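Local structure of Myo-inositol 2-dehydrogenase (Thermotoga maritima, 3EZY) at residues A[71-74]-A[75-78]; A[132-135]-A[136-140]; A[274-277]-A[278-281]; A[292-295]-A[296-300]. The protein catalyses the NAD(+)-dependent oxidation of myo-inositol to scyllo-inosose, a step that probably belongs to a myo-inositol degradation pathway. One frame throughout, in Å; residues are numbered along the deposited sequence.

Contact 1: residues A[71-74]-A[75-78]; sequences CSST and NTHS
Ser73 O takes two hydrogen bonds from Thr76. The hydroxyl OG1 of Thr76 donates to Ser73 O at 2.6 Å, in the carbonyl plane and on a lone pair. Thr76 N reaches the same Ser73 O at 2.8 Å from above that plane. The OG1 atom of Thr76 lies between its backbone N and carbonyl carbon (chi1 65°), which turns it back to the loop. There it also accepts from Ser72 OG at 2.7 Å. A short relay thus runs from Ser72 through Thr76 to Ser73 O. The imidazole of His77 makes a second link to the loop. Its NE2 donates to Ser72 O at 2.7 Å, but the bond is bent, with an N-H...O angle of 134°. ND1 of the same ring is hydrogen-bonded to Pro96 O, so both ring nitrogens are used and the ring is fixed in rotation. Farther out, Ser73 OG donates to Asn75 OD1 at 2.6 Å. His77 N bonds Thr74 O at 3.0 Å. The packing is a CH-pi contact: Thr74 CA sits over the centre of the His77 ring, 3.7 Å from its centroid. The whole is the turn from strand 67-70 into helix 77-86 of the NAD-binding Rossmann fold. Cys71 is bonded through its backbone to Ile8. His77 rests on Cys93 of strand 90-94, and Ser78 touches helix 101-114.

Contact 2: residues A[132-135]-A[136-140]; sequences KLKE and AVENG
Lys134 and Glu138 sit one turn apart near the end of helix 128-138, which is followed by a Schellman motif, with Gly140 the first residue to leave helical angles. The lysine leaves the backbone with CG opposite its N (chi1 -176°) and then bends at chi2, which brings its CE to 3.4 Å from Glu138 OE1. A further bend at chi4 turns only NZ. The charged end lies farther off: Lys134 NZ and Glu138 OE1 make only a long salt bridge of 3.9 Å. NZ has a stronger partner in Tyr183, whose backbone O it bonds and whose ring it meets in a cation-pi contact. The glutamate therefore meets mainly the methylene part of the lysine. Glu135 turns its chain the other way, with CG beside the backbone N (chi1 -74°), and its OE2 pairs with Lys131.

On the buried side, Leu133 and Val137 lie side by side and point the same way. Leu133 CD2 touches Val137 CG2 at 3.9 Å. Both rest on strands 238-245 and 248-252, where Val243 and Ile250 meet them, so this face joins the helix to the large mixed sheet of the C-terminal domain. Lys132 packs on Thr258 of the second subunit.

Four backbone bonds hold the turn, from Ala136 N to Lys132 O through to Asn139 N on Glu135 O. Gly140 then takes a positive phi of 94°, where a side chain would jam against the carbonyl before it. Gly140 N bonds back to Val137 O at 3.1 Å.

Contact 3: residues A[274-277]-A[278-281]; sequences LYFF and LERY
Phe277 lays one ring face against Tyr281, whose CD1 stands 3.6 Å above the ring plane, offset toward the rim. The nearest side-chain atoms are Phe277 CE1 and Tyr281 CD1, 3.6 Å apart. The two planes are inclined at 59°, an oblique aromatic pair. The CG of Phe277 is opposite its backbone N (chi1 -170°), which sends the ring along the helix toward Tyr281. Phe277 also meets Arg12 in a cation-pi contact and packs on Ile13 and Ile16 of helix 12-20. Tyr281 OH bonds Gln239 NE2.

These residues start helix 277-298, with Phe276 at the N-cap. Glu279, three residues on, folds its carboxylate back over the helix start. Glu279 OE2 accepts from Tyr275 N at 2.7 Å and from Phe276 N at 2.9 Å. The second bond is the N3-to-N-cap half of a capping box; Phe276 has no side-chain acceptor for the other half. Both amides come to the anti side of OE2, from opposite faces of the carboxylate plane. Arg272 NH1 adds a salt bridge to this oxygen. With an alanine in place of Glu279, the amides of Tyr275 and Phe276 would probably lose this acceptor and Arg272 this carboxylate. Leu274 crosses the glutamate, Leu274 CD2 at 3.8 Å from Glu279 CD. The CD2 of Phe276 lies 3.4 Å from Glu279 OE2. Arg280 directs its guanidinium to Asp127, while Arg280 N bonds Phe276 O at 3.0 Å.

Contact 4: residues A[292-295]-A[296-300]; sequences FIKN and VKSGE
Val296 meets Phe292 one turn back in helix 277-298, which is followed by a Schellman motif, with Gly299 the first residue to leave helical angles. Val296 CG2 lies over the phenylalanine ring, 4.0 Å from the centroid of the Phe292 ring, a CH-pi contact. Phe292 in turn packs on Ala67 and Leu69 of strand 67-70, in the Rossmann sheet. Lys297 runs alongside Ile293, with its CE at 3.5 Å from Ile293 CG2, and its NZ bonds Asp26 O. Ser298 grips Lys294 O twice, through OG and through N, from opposite faces of the carbonyl plane. Its OG stands beside its own backbone N (chi1 -52°), which makes this double hold possible. Gly299 has a positive phi and bonds Val296 O weakly. Glu300 N bonds Asn295 O at 2.9 Å, on a lone pair. The carboxylate swings back over the helix end. Glu300 OE1 takes Lys294 NZ at 2.9 Å on its syn side, a salt bridge, and Asn295 ND2 on its anti side. If Glu300 were an alanine, the Lys294 ammonium would probably lose this charge partner and the Asn295 amide be less firmly held. Asn295 OD1 accepts from Ala303 N, while Glu300 OE1 lies in the amide plane of Asn295, 2.8 Å from Asn295 ND2.

In the fold
The four contacts are separate local motifs, and none touches another. Contacts 3 and 4 mark the start and the end of the same helix, 277-298, with centres about 28 Å apart. Contact 4 puts that helix end against the Rossmann sheet. Contact 1 lies within the Rossmann fold, its nearest atoms about 10 Å from contact 4. Contact 2 is on the other side of the chain's centre, about 33 Å from contact 1 between centres, against the mixed sheet. Ser72 of contact 1 touches the glycine-rich Gly9-Gly14 turn, consistent with a place near the NAD site. Near contact 2, a bound pentanediol, probably from crystallisation, lies about 5 Å from the Lys132 side chain.

Contact 1: residues A[71-74]-A[75-78]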
loop_
_atom_site.group_PDB
_atom_site.type_symbol
_atom_site.label_atom_id
_atom_site.label_comp_id
_atom_site.label_asym_id
_atom_site.label_seq_id
_atom_site.Cartn_x
_atom_site.Cartn_y
_atom_site.Cartn_z
ATOM N N CYS A 71 22.391 -33.027 1.948
ATOM C CA CYS A 71 21.169 -32.496 2.560
ATOM C C CYS A 71 20.710 -33.427 3.656
ATOM O O CYS A 71 19.529 -33.555 3.909
ATOM C CB CYS A 71 20.041 -32.394 1.513
ATOM S SG CYS A 71 20.467 -31.519 -0.017
ATOM N N SER A 72 21.656 -34.098 4.288
ATOM C CA SER A 72 21.339 -35.077 5.314
ATOM C C SER A 72 21.455 -34.354 6.651
ATOM O O SER A 72 21.731 -33.154 6.696
ATOM C CB SER A 72 22.370 -36.190 5.243
ATOM O OG SER A 72 23.655 -35.575 5.194
ATOM N N SER A 73 21.276 -35.071 7.749
ATOM C CA SER A 73 21.339 -34.426 9.060
ATOM C C SER A 73 22.681 -33.723 9.280
ATOM O O SER A 73 23.717 -34.129 8.752
ATOM C CB SER A 73 21.038 -35.422 10.176
ATOM O OG SER A 73 22.114 -36.332 10.247
ATOM N N THR A 74 22.620 -32.632 10.034
ATOM C CA THR A 74 23.746 -31.724 10.264
ATOM C C THR A 74 24.948 -32.452 10.814
ATOM O O THR A 74 26.079 -32.160 10.429
ATOM C CB THR A 74 23.350 -30.584 11.246
ATOM O OG1 THR A 74 22.179 -29.919 10.740
ATOM C CG2 THR A 74 24.468 -29.569 11.424
ATOM N N ASN A 75 24.699 -33.397 11.712
ATOM C CA ASN A 75 25.799 -34.165 12.283
ATOM C C ASN A 75 26.509 -35.074 11.255
ATOM O O ASN A 75 27.576 -35.618 11.527
ATOM C CB ASN A 75 25.352 -34.917 13.545
ATOM C CG ASN A 75 24.288 -35.987 13.271
ATOM O OD1 ASN A 75 23.949 -36.305 12.121
ATOM N ND2 ASN A 75 23.751 -36.548 14.346
ATOM N N THR A 76 25.943 -35.233 10.065
ATOM C CA THR A 76 26.662 -35.996 9.034
ATOM C C THR A 76 27.382 -35.100 8.025
ATOM O O THR A 76 28.092 -35.593 7.168
ATOM C CB THR A 76 25.738 -36.954 8.258
ATOM O OG1 THR A 76 24.774 -36.196 7.523
ATOM C CG2 THR A 76 24.975 -37.875 9.222
ATOM N N HIS A 77 27.239 -33.786 8.143
ATOM C CA HIS A 77 27.707 -32.912 7.045
ATOM C C HIS A 77 29.203 -32.941 6.878
ATOM O O HIS A 77 29.710 -33.026 5.757
ATOM C CB HIS A 77 27.271 -31.446 7.234
ATOM C CG HIS A 77 25.813 -31.209 6.991
ATOM N ND1 HIS A 77 25.218 -29.975 7.189
ATOM C CD2 HIS A 77 24.827 -32.041 6.568
ATOM C CE1 HIS A 77 23.935 -30.053 6.871
ATOM N NE2 HIS A 77 23.671 -31.293 6.499
ATOM N N SER A 78 29.907 -32.855 7.996
ATOM C CA SER A 78 31.349 -32.811 7.973
ATOM C C SER A 78 31.927 -34.058 7.295
ATOM O O SER A 78 32.730 -33.971 6.384
ATOM C CB SER A 78 31.893 -32.741 9.406
ATOM O OG SER A 78 33.246 -32.372 9.341
#

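Contact 2: residues A[132-135]-A[136-140]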
loop_
_atom_site.group_PDB
_atom_site.type_symbol
_atom_site.label_atom_id
_atom_site.label_comp_id
_atom_site.label_asym_id
_atom_site.label_seq_id
_atom_site.Cartn_x
_atom_site.Cartn_y
_atom_site.Cartn_z
ATOM N N LYS A 132 17.367 -8.207 -5.081
ATOM C CA LYS A 132 17.172 -6.916 -5.688
ATOM C C LYS A 132 17.560 -5.804 -4.707
ATOM O O LYS A 132 18.179 -4.799 -5.089
ATOM C CB LYS A 132 15.714 -6.777 -6.169
ATOM C CG LYS A 132 15.382 -5.366 -6.599
ATOM C CD LYS A 132 15.365 -5.125 -8.130
ATOM C CE LYS A 132 16.279 -5.999 -8.928
ATOM N NZ LYS A 132 16.312 -5.500 -10.354
ATOM N N LEU A 133 17.239 -5.992 -3.427
ATOM C CA LEU A 133 17.597 -5.000 -2.419
ATOM C C LEU A 133 19.125 -4.948 -2.245
ATOM O O LEU A 133 19.718 -3.867 -2.190
ATOM C CB LEU A 133 16.931 -5.334 -1.070
ATOM C CG LEU A 133 17.168 -4.298 0.044
ATOM C CD1 LEU A 133 15.964 -4.178 0.997
ATOM C CD2 LEU A 133 18.434 -4.619 0.834
ATOM N N LYS A 134 19.767 -6.110 -2.163
ATOM C CA LYS A 134 21.239 -6.153 -2.073
ATOM C C LYS A 134 21.902 -5.399 -3.243
ATOM O O LYS A 134 22.848 -4.628 -3.023
ATOM C CB LYS A 134 21.741 -7.604 -2.000
ATOM C CG LYS A 134 23.277 -7.773 -1.814
ATOM C CD LYS A 134 23.927 -7.896 -3.187
ATOM C CE LYS A 134 25.442 -8.160 -3.107
ATOM N NZ LYS A 134 26.119 -7.342 -2.043
ATOM N N GLU A 135 21.418 -5.621 -4.464
ATOM C CA GLU A 135 21.943 -4.924 -5.659
ATOM C C GLU A 135 21.728 -3.429 -5.586
ATOM O O GLU A 135 22.665 -2.645 -5.816
ATOM C CB GLU A 135 21.300 -5.494 -6.920
ATOM C CG GLU A 135 21.892 -6.876 -7.227
ATOM C CD GLU A 135 21.102 -7.686 -8.230
ATOM O OE1 GLU A 135 19.964 -7.319 -8.577
ATOM O OE2 GLU A 135 21.629 -8.729 -8.658
ATOM N N ALA A 136 20.512 -3.007 -5.232
ATOM C CA ALA A 136 20.316 -1.582 -5.032
ATOM C C ALA A 136 21.275 -0.974 -3.994
ATOM O O ALA A 136 21.822 0.080 -4.227
ATOM C CB ALA A 136 18.881 -1.218 -4.725
ATOM N N VAL A 137 21.475 -1.612 -2.862
ATOM C CA VAL A 137 22.399 -1.073 -1.854
ATOM C C VAL A 137 23.823 -0.965 -2.430
ATOM O O VAL A 137 24.526 0.054 -2.282
ATOM C CB VAL A 137 22.379 -1.968 -0.576
ATOM C CG1 VAL A 137 23.524 -1.626 0.352
ATOM C CG2 VAL A 137 21.046 -1.772 0.168
ATOM N N GLU A 138 24.227 -2.031 -3.101
ATOM C CA GLU A 138 25.541 -2.158 -3.682
ATOM C C GLU A 138 25.768 -1.069 -4.712
ATOM O O GLU A 138 26.843 -0.497 -4.775
ATOM C CB GLU A 138 25.633 -3.554 -4.337
ATOM C CG GLU A 138 26.874 -3.792 -5.129
ATOM C CD GLU A 138 27.119 -5.272 -5.380
ATOM O OE1 GLU A 138 26.160 -6.018 -5.694
ATOM O OE2 GLU A 138 28.293 -5.674 -5.271
ATOM N N ASN A 139 24.744 -0.779 -5.511
ATOM C CA ASN A 139 24.750 0.329 -6.472
ATOM C C ASN A 139 24.863 1.769 -5.968
ATOM O O ASN A 139 25.007 2.677 -6.787
ATOM C CB ASN A 139 23.482 0.261 -7.325
ATOM C CG ASN A 139 23.545 -0.866 -8.294
ATOM O OD1 ASN A 139 24.636 -1.388 -8.549
ATOM N ND2 ASN A 139 22.403 -1.291 -8.813
ATOM N N GLY A 140 24.754 1.991 -4.660
ATOM C CA GLY A 140 24.822 3.351 -4.110
ATOM C C GLY A 140 23.465 4.007 -3.918
ATOM O O GLY A 140 23.368 5.158 -3.484
#

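Contact 3: residues A[274-277]-A[278-281]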
loop_
_atom_site.group_PDB
_atom_site.type_symbol
_atom_site.label_atom_id
_atom_site.label_comp_id
_atom_site.label_asym_id
_atom_site.label_seq_id
_atom_site.Cartn_x
_atom_site.Cartn_y
_atom_site.Cartn_z
ATOM N N LEU A 274 2.348 -15.493 2.658
ATOM C CA LEU A 274 2.836 -16.850 2.421
ATOM C C LEU A 274 3.097 -17.559 3.750
ATOM O O LEU A 274 3.561 -16.962 4.737
ATOM C CB LEU A 274 4.102 -16.861 1.604
ATOM C CG LEU A 274 3.929 -16.249 0.257
ATOM C CD1 LEU A 274 5.265 -16.385 -0.510
ATOM C CD2 LEU A 274 2.744 -16.850 -0.481
ATOM N N TYR A 275 2.726 -18.819 3.775
ATOM C CA TYR A 275 2.570 -19.492 5.027
ATOM C C TYR A 275 3.226 -20.881 4.997
ATOM O O TYR A 275 3.818 -21.317 5.978
ATOM C CB TYR A 275 1.082 -19.553 5.367
ATOM C CG TYR A 275 0.807 -20.106 6.714
ATOM C CD1 TYR A 275 0.488 -19.269 7.770
ATOM C CD2 TYR A 275 0.885 -21.487 6.950
ATOM C CE1 TYR A 275 0.260 -19.769 9.043
ATOM C CE2 TYR A 275 0.652 -22.004 8.230
ATOM C CZ TYR A 275 0.331 -21.128 9.265
ATOM O OH TYR A 275 0.076 -21.607 10.537
ATOM N N PHE A 276 3.156 -21.567 3.870
ATOM C CA PHE A 276 3.768 -22.889 3.804
ATOM C C PHE A 276 5.185 -22.847 3.247
ATOM O O PHE A 276 5.572 -21.908 2.527
ATOM C CB PHE A 276 2.876 -23.890 3.052
ATOM C CG PHE A 276 1.468 -23.933 3.571
ATOM C CD1 PHE A 276 1.131 -24.769 4.627
ATOM C CD2 PHE A 276 0.492 -23.087 3.036
ATOM C CE1 PHE A 276 -0.158 -24.791 5.122
ATOM C CE2 PHE A 276 -0.802 -23.098 3.526
ATOM C CZ PHE A 276 -1.128 -23.955 4.579
ATOM N N PHE A 277 5.962 -23.870 3.593
ATOM C CA PHE A 277 7.402 -23.894 3.276
ATOM C C PHE A 277 7.722 -23.844 1.794
ATOM O O PHE A 277 8.566 -23.066 1.315
ATOM C CB PHE A 277 8.013 -25.155 3.890
ATOM C CG PHE A 277 9.500 -25.190 3.843
ATOM C CD1 PHE A 277 10.251 -24.706 4.908
ATOM C CD2 PHE A 277 10.146 -25.759 2.756
ATOM C CE1 PHE A 277 11.669 -24.771 4.893
ATOM C CE2 PHE A 277 11.538 -25.835 2.709
ATOM C CZ PHE A 277 12.312 -25.333 3.769
ATOM N N LEU A 278 7.041 -24.675 1.045
ATOM C CA LEU A 278 7.297 -24.782 -0.364
ATOM C C LEU A 278 6.880 -23.489 -1.090
ATOM O O LEU A 278 7.622 -22.999 -1.923
ATOM C CB LEU A 278 6.588 -26.021 -0.942
ATOM C CG LEU A 278 6.837 -26.266 -2.438
ATOM C CD1 LEU A 278 8.317 -26.655 -2.689
ATOM C CD2 LEU A 278 5.901 -27.362 -2.972
ATOM N N GLU A 279 5.698 -22.936 -0.792
ATOM C CA GLU A 279 5.276 -21.740 -1.522
ATOM C C GLU A 279 6.206 -20.587 -1.179
ATOM O O GLU A 279 6.491 -19.751 -2.011
ATOM C CB GLU A 279 3.824 -21.357 -1.201
ATOM C CG GLU A 279 3.626 -20.880 0.224
ATOM C CD GLU A 279 2.158 -20.489 0.533
ATOM O OE1 GLU A 279 1.340 -20.426 -0.401
ATOM O OE2 GLU A 279 1.802 -20.278 1.704
ATOM N N ARG A 280 6.699 -20.556 0.050
ATOM C CA ARG A 280 7.654 -19.504 0.456
ATOM C C ARG A 280 9.031 -19.628 -0.231
ATOM O O ARG A 280 9.600 -18.629 -0.719
ATOM C CB ARG A 280 7.828 -19.464 1.992
ATOM C CG ARG A 280 8.982 -18.546 2.476
ATOM C CD ARG A 280 8.605 -17.078 2.212
ATOM N NE ARG A 280 9.652 -16.115 2.554
ATOM C CZ ARG A 280 10.734 -15.857 1.808
ATOM N NH1 ARG A 280 10.961 -16.534 0.681
ATOM N NH2 ARG A 280 11.626 -14.946 2.210
ATOM N N TYR A 281 9.579 -20.841 -0.243
ATOM C CA TYR A 281 11.016 -20.990 -0.491
ATOM C C TYR A 281 11.421 -21.605 -1.815
ATOM O O TYR A 281 12.615 -21.616 -2.180
ATOM C CB TYR A 281 11.654 -21.830 0.632
ATOM C CG TYR A 281 11.834 -21.119 1.982
ATOM C CD1 TYR A 281 11.291 -21.653 3.129
ATOM C CD2 TYR A 281 12.580 -19.931 2.091
ATOM C CE1 TYR A 281 11.482 -21.057 4.363
ATOM C CE2 TYR A 281 12.777 -19.309 3.304
ATOM C CZ TYR A 281 12.232 -19.892 4.446
ATOM O OH TYR A 281 12.395 -19.298 5.663
#

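Contact 4: residues A[292-295]-A[296-300]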
loop_
_atom_site.group_PDB
_atom_site.type_symbol
_atom_site.label_atom_id
_atom_site.label_comp_id
_atom_site.label_asym_id
_atom_site.label_seq_id
_atom_site.Cartn_x
_atom_site.Cartn_y
_atom_site.Cartn_z
ATOM N N PHE A 292 24.809 -22.796 -8.242
ATOM C CA PHE A 292 25.769 -23.858 -7.940
ATOM C C PHE A 292 26.224 -24.608 -9.211
ATOM O O PHE A 292 27.419 -24.856 -9.423
ATOM C CB PHE A 292 25.166 -24.868 -6.937
ATOM C CG PHE A 292 26.080 -26.071 -6.672
ATOM C CD1 PHE A 292 27.323 -25.882 -6.081
ATOM C CD2 PHE A 292 25.703 -27.357 -7.043
ATOM C CE1 PHE A 292 28.178 -26.934 -5.837
ATOM C CE2 PHE A 292 26.551 -28.449 -6.795
ATOM C CZ PHE A 292 27.797 -28.228 -6.194
ATOM N N ILE A 293 25.268 -24.997 -10.032
ATOM C CA ILE A 293 25.542 -25.692 -11.294
ATOM C C ILE A 293 26.344 -24.806 -12.269
ATOM O O ILE A 293 27.307 -25.267 -12.873
ATOM C CB ILE A 293 24.216 -26.145 -11.919
ATOM C CG1 ILE A 293 23.621 -27.260 -11.061
ATOM C CG2 ILE A 293 24.411 -26.581 -13.402
ATOM C CD1 ILE A 293 22.143 -27.500 -11.341
ATOM N N LYS A 294 25.942 -23.544 -12.417
ATOM C CA LYS A 294 26.704 -22.554 -13.175
ATOM C C LYS A 294 28.142 -22.439 -12.675
ATOM O O LYS A 294 29.076 -22.436 -13.484
ATOM C CB LYS A 294 26.047 -21.167 -13.072
ATOM C CG LYS A 294 26.813 -20.049 -13.853
ATOM C CD LYS A 294 26.180 -18.643 -13.709
ATOM C CE LYS A 294 26.327 -18.085 -12.278
ATOM N NZ LYS A 294 27.650 -17.366 -12.035
ATOM N N ASN A 295 28.343 -22.354 -11.353
ATOM C CA ASN A 295 29.706 -22.195 -10.835
ATOM C C ASN A 295 30.522 -23.439 -11.208
ATOM O O ASN A 295 31.673 -23.344 -11.628
ATOM C CB ASN A 295 29.765 -22.070 -9.307
ATOM C CG ASN A 295 28.984 -20.891 -8.764
ATOM O OD1 ASN A 295 28.492 -20.970 -7.644
ATOM N ND2 ASN A 295 28.900 -19.792 -9.523
ATOM N N VAL A 296 29.932 -24.609 -10.983
ATOM C CA VAL A 296 30.569 -25.879 -11.339
ATOM C C VAL A 296 30.924 -25.980 -12.824
ATOM O O VAL A 296 32.064 -26.229 -13.178
ATOM C CB VAL A 296 29.702 -27.081 -10.949
ATOM C CG1 VAL A 296 30.280 -28.375 -11.577
ATOM C CG2 VAL A 296 29.632 -27.187 -9.443
ATOM N N LYS A 297 29.947 -25.778 -13.687
ATOM C CA LYS A 297 30.181 -25.856 -15.114
ATOM C C LYS A 297 31.223 -24.866 -15.597
ATOM O O LYS A 297 31.962 -25.146 -16.554
ATOM C CB LYS A 297 28.895 -25.593 -15.889
ATOM C CG LYS A 297 27.892 -26.700 -15.868
ATOM C CD LYS A 297 26.694 -26.219 -16.659
ATOM C CE LYS A 297 25.544 -27.208 -16.669
ATOM N NZ LYS A 297 25.732 -28.270 -17.701
ATOM N N SER A 298 31.263 -23.699 -14.965
ATOM C CA SER A 298 32.074 -22.603 -15.469
ATOM C C SER A 298 33.397 -22.492 -14.727
ATOM O O SER A 298 34.216 -21.627 -15.042
ATOM C CB SER A 298 31.284 -21.292 -15.387
ATOM O OG SER A 298 29.999 -21.446 -16.009
ATOM N N GLY A 299 33.616 -23.366 -13.747
ATOM C CA GLY A 299 34.836 -23.319 -12.931
ATOM C C GLY A 299 34.976 -22.075 -12.054
ATOM O O GLY A 299 36.080 -21.618 -11.781
ATOM N N GLU A 300 33.866 -21.492 -11.621
ATOM C CA GLU A 300 33.953 -20.282 -10.834
ATOM C C GLU A 300 34.027 -20.664 -9.376
ATOM O O GLU A 300 33.582 -21.729 -8.997
ATOM C CB GLU A 300 32.690 -19.438 -11.042
ATOM C CG GLU A 300 32.350 -19.184 -12.491
ATOM C CD GLU A 300 30.917 -18.657 -12.712
ATOM O OE1 GLU A 300 29.964 -19.109 -12.017
ATOM O OE2 GLU A 300 30.745 -17.819 -13.634
#